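Local coordinates for Non-reducing end beta-L-arabinofuranosidase (Bacteroides thetaiotaomicron, PDB 5MQO), which is probably a glycoside hydrolase of family GH127, linked to the breakdown of complex plant pectin by a gut bacterium, at residues 416-427 against 459-467. Sequence-based numbering, arbitrary orientation.
Sequences VLSGISLDGKKY and PPNTLRTLC
With CG of Tyr-427 anti to its own carbonyl carbon (chi1 -62°), the phenol ring lies against Pro-459, while Leu-466, holding the same first torsion (chi1 -64°), sends its two methyls among Val-416, Leu-417 and Ile-420. The contact illustrates how, in the (alpha/alpha)6-barrel catalytic domain of GH127, the chain leaving helix 402-416 can be packed along the flank of helix 458-466 by apolar side chains. The Tyr-427 ring has a neighbour on each face: CB of Pro-459 sits over one in a CH-pi contact, 3.8 Å from the ring centroid and 17° off the normal, and CG1 of Ile-420, from the ring's own segment, lies over the opposite face, displaced toward the rim. At the ring edge comes CG2 of Thr-462, 4.2 Å from Tyr-427 CD2. Were Tyr-427 an alanine, Pro-459 and Ile-420 would probably face a gap and Leu-463 would lose the phenol end it packs against. One turn further along the helix from Thr-462, Leu-466 divides its branches: CD1 meets CG2 of Ile-420 at 3.6 Å, and CD2 lies 3.9 Å from CA of Leu-417. Two more helices add to the packing: Ile-386 of helix 382-399 touches both Val-416 and Thr-465, and Phe-58 of helix 50-69 touches Leu-466. At the far end of the phenol, OH of Tyr-427 rests 3.5 Å from CD2 of Leu-463.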
loop_
_atom_site.group_PDB
_atom_site.type_symbol
_atom_site.label_atom_id
_atom_site.label_comp_id
_atom_site.label_asym_id
_atom_site.label_seq_id
_atom_site.Cartn_x
_atom_site.Cartn_y
_atom_site.Cartn_z
ATOM N N VAL A 416 5.467 1.211 0.769
ATOM C CA VAL A 416 4.688 2.212 1.515
ATOM C C VAL A 416 5.443 2.522 2.814
ATOM O O VAL A 416 5.795 3.679 3.076
ATOM C CB VAL A 416 3.270 1.676 1.810
ATOM C CG1 VAL A 416 2.494 2.611 2.721
ATOM C CG2 VAL A 416 2.514 1.468 0.510
ATOM N N LEU A 417 5.715 1.480 3.601
ATOM C CA LEU A 417 6.506 1.619 4.799
ATOM C C LEU A 417 7.925 2.140 4.494
ATOM O O LEU A 417 8.551 2.793 5.349
ATOM C CB LEU A 417 6.532 0.289 5.555
ATOM C CG LEU A 417 7.310 0.160 6.865
ATOM C CD1 LEU A 417 6.805 1.078 7.963
ATOM C CD2 LEU A 417 7.249 -1.275 7.320
ATOM N N SER A 418 8.429 1.897 3.284
ATOM C CA SER A 418 9.739 2.453 2.887
ATOM C C SER A 418 9.706 3.975 2.784
ATOM O O SER A 418 10.726 4.632 2.845
ATOM C CB SER A 418 10.155 1.896 1.540
ATOM O OG SER A 418 9.265 2.375 0.555
ATOM N N GLY A 419 8.515 4.516 2.600
ATOM C CA GLY A 419 8.328 5.937 2.447
ATOM C C GLY A 419 8.568 6.812 3.658
ATOM O O GLY A 419 8.608 8.048 3.511
ATOM N N ILE A 420 8.708 6.198 4.836
ATOM C CA ILE A 420 8.894 6.927 6.085
ATOM C C ILE A 420 10.117 6.361 6.775
ATOM O O ILE A 420 10.439 5.199 6.600
ATOM C CB ILE A 420 7.628 6.849 6.993
ATOM C CG1 ILE A 420 7.624 7.988 8.033
ATOM C CG2 ILE A 420 7.464 5.466 7.646
ATOM C CD1 ILE A 420 6.403 8.013 8.957
ATOM N N SER A 421 10.797 7.209 7.541
ATOM C CA SER A 421 11.941 6.816 8.383
ATOM C C SER A 421 11.518 5.902 9.547
ATOM O O SER A 421 10.329 5.780 9.858
ATOM C CB SER A 421 12.666 8.069 8.920
ATOM O OG SER A 421 11.776 8.990 9.554
ATOM N N LEU A 422 12.495 5.234 10.158
ATOM C CA LEU A 422 12.237 4.464 11.368
ATOM C C LEU A 422 11.910 5.383 12.562
ATOM O O LEU A 422 11.035 5.036 13.346
ATOM C CB LEU A 422 13.384 3.521 11.672
ATOM C CG LEU A 422 13.501 2.346 10.701
ATOM C CD1 LEU A 422 14.801 1.607 10.949
ATOM C CD2 LEU A 422 12.313 1.394 10.820
ATOM N N ASP A 423 12.524 6.572 12.650
ATOM C CA ASP A 423 12.147 7.564 13.689
ATOM C C ASP A 423 10.820 8.295 13.474
ATOM O O ASP A 423 10.517 9.208 14.224
ATOM C CB ASP A 423 13.281 8.582 13.990
ATOM C CG ASP A 423 13.598 9.553 12.830
ATOM O OD1 ASP A 423 12.871 9.633 11.822
ATOM O OD2 ASP A 423 14.632 10.250 12.941
ATOM N N GLY A 424 10.055 7.921 12.447
ATOM C CA GLY A 424 8.705 8.451 12.228
ATOM C C GLY A 424 8.590 9.886 11.760
ATOM O O GLY A 424 7.495 10.424 11.738
ATOM N N LYS A 425 9.707 10.501 11.381
ATOM C CA LYS A 425 9.770 11.941 11.161
ATOM C C LYS A 425 10.148 12.377 9.759
ATOM O O LYS A 425 9.828 13.514 9.370
ATOM C CB LYS A 425 10.791 12.543 12.107
ATOM C CG LYS A 425 10.348 12.607 13.549
ATOM C CD LYS A 425 11.336 13.442 14.332
ATOM C CE LYS A 425 11.055 13.345 15.807
ATOM N NZ LYS A 425 11.838 14.383 16.523
ATOM N N LYS A 426 10.853 11.516 9.021
ATOM C CA LYS A 426 11.331 11.874 7.696
ATOM C C LYS A 426 10.672 10.997 6.617
ATOM O O LYS A 426 10.359 9.825 6.870
ATOM C CB LYS A 426 12.860 11.803 7.661
ATOM C CG LYS A 426 13.538 12.818 8.582
ATOM C CD LYS A 426 15.047 12.628 8.648
ATOM C CE LYS A 426 15.419 11.517 9.625
ATOM N NZ LYS A 426 16.635 10.784 9.183
ATOM N N TYR A 427 10.460 11.582 5.432
ATOM C CA TYR A 427 9.746 10.932 4.342
ATOM C C TYR A 427 10.489 10.919 2.976
ATOM O O TYR A 427 11.221 11.846 2.629
ATOM C CB TYR A 427 8.390 11.593 4.165
ATOM C CG TYR A 427 7.501 11.463 5.357
ATOM C CD1 TYR A 427 7.618 12.341 6.442
ATOM C CD2 TYR A 427 6.505 10.484 5.413
ATOM C CE1 TYR A 427 6.779 12.236 7.563
ATOM C CE2 TYR A 427 5.650 10.374 6.520
ATOM C CZ TYR A 427 5.787 11.246 7.599
ATOM O OH TYR A 427 4.953 11.142 8.692
ATOM N N PRO A 459 3.432 12.859 1.980
ATOM C CA PRO A 459 3.691 12.392 3.360
ATOM C C PRO A 459 2.441 12.292 4.253
ATOM O O PRO A 459 2.297 11.301 4.967
ATOM C CB PRO A 459 4.728 13.393 3.911
ATOM C CG PRO A 459 5.359 13.972 2.711
ATOM C CD PRO A 459 4.286 14.011 1.657
ATOM N N PRO A 460 1.528 13.273 4.182
ATOM C CA PRO A 460 0.265 13.083 4.883
ATOM C C PRO A 460 -0.491 11.807 4.494
ATOM O O PRO A 460 -0.997 11.101 5.362
ATOM C CB PRO A 460 -0.524 14.328 4.500
ATOM C CG PRO A 460 0.525 15.367 4.302
ATOM C CD PRO A 460 1.636 14.634 3.628
ATOM N N ASN A 461 -0.536 11.507 3.205
ATOM C CA ASN A 461 -1.166 10.281 2.751
ATOM C C ASN A 461 -0.352 9.082 3.256
ATOM O O ASN A 461 -0.928 8.067 3.703
ATOM C CB ASN A 461 -1.343 10.292 1.210
ATOM C CG ASN A 461 -2.096 9.069 0.683
ATOM O OD1 ASN A 461 -2.722 8.340 1.439
ATOM N ND2 ASN A 461 -2.012 8.829 -0.616
ATOM N N THR A 462 0.974 9.185 3.223
ATOM C CA THR A 462 1.796 8.081 3.716
ATOM C C THR A 462 1.482 7.783 5.182
ATOM O O THR A 462 1.199 6.641 5.522
ATOM C CB THR A 462 3.283 8.362 3.494
ATOM O OG1 THR A 462 3.496 8.465 2.089
ATOM C CG2 THR A 462 4.149 7.267 4.031
ATOM N N LEU A 463 1.499 8.818 6.023
ATOM C CA LEU A 463 1.296 8.673 7.463
ATOM C C LEU A 463 -0.123 8.187 7.817
ATOM O O LEU A 463 -0.287 7.260 8.598
ATOM C CB LEU A 463 1.623 9.985 8.200
ATOM C CG LEU A 463 1.482 9.977 9.743
ATOM C CD1 LEU A 463 2.245 8.838 10.401
ATOM C CD2 LEU A 463 1.908 11.307 10.363
ATOM N N ARG A 464 -1.146 8.775 7.239
ATOM C CA ARG A 464 -2.485 8.278 7.515
ATOM C C ARG A 464 -2.669 6.833 7.052
ATOM O O ARG A 464 -3.397 6.075 7.682
ATOM C CB ARG A 464 -3.560 9.191 6.923
ATOM C CG ARG A 464 -3.767 9.068 5.435
ATOM C CD ARG A 464 -4.836 8.043 5.041
ATOM N NE ARG A 464 -5.960 8.711 4.406
ATOM C CZ ARG A 464 -5.933 9.278 3.195
ATOM N NH1 ARG A 464 -4.847 9.249 2.437
ATOM N NH2 ARG A 464 -7.019 9.888 2.732
ATOM N N THR A 465 -2.007 6.449 5.965
ATOM C CA THR A 465 -2.148 5.082 5.481
ATOM C C THR A 465 -1.495 4.148 6.491
ATOM O O THR A 465 -2.138 3.211 6.986
ATOM C CB THR A 465 -1.565 4.896 4.075
ATOM O OG1 THR A 465 -2.460 5.470 3.116
ATOM C CG2 THR A 465 -1.416 3.434 3.747
ATOM N N LEU A 466 -0.247 4.439 6.834
ATOM C CA LEU A 466 0.454 3.645 7.838
ATOM C C LEU A 466 -0.271 3.644 9.182
ATOM O O LEU A 466 -0.325 2.605 9.810
ATOM C CB LEU A 466 1.911 4.075 8.002
ATOM C CG LEU A 466 2.783 3.863 6.762
ATOM C CD1 LEU A 466 4.012 4.750 6.811
ATOM C CD2 LEU A 466 3.185 2.415 6.629
ATOM N N CYS A 467 -0.860 4.774 9.595
ATOM C CA CYS A 467 -1.708 4.823 10.813
ATOM C C CYS A 467 -2.967 3.927 10.755
ATOM O O CYS A 467 -3.641 3.765 11.765
ATOM C CB CYS A 467 -2.156 6.260 11.132
ATOM S SG CYS A 467 -0.885 7.348 11.811
#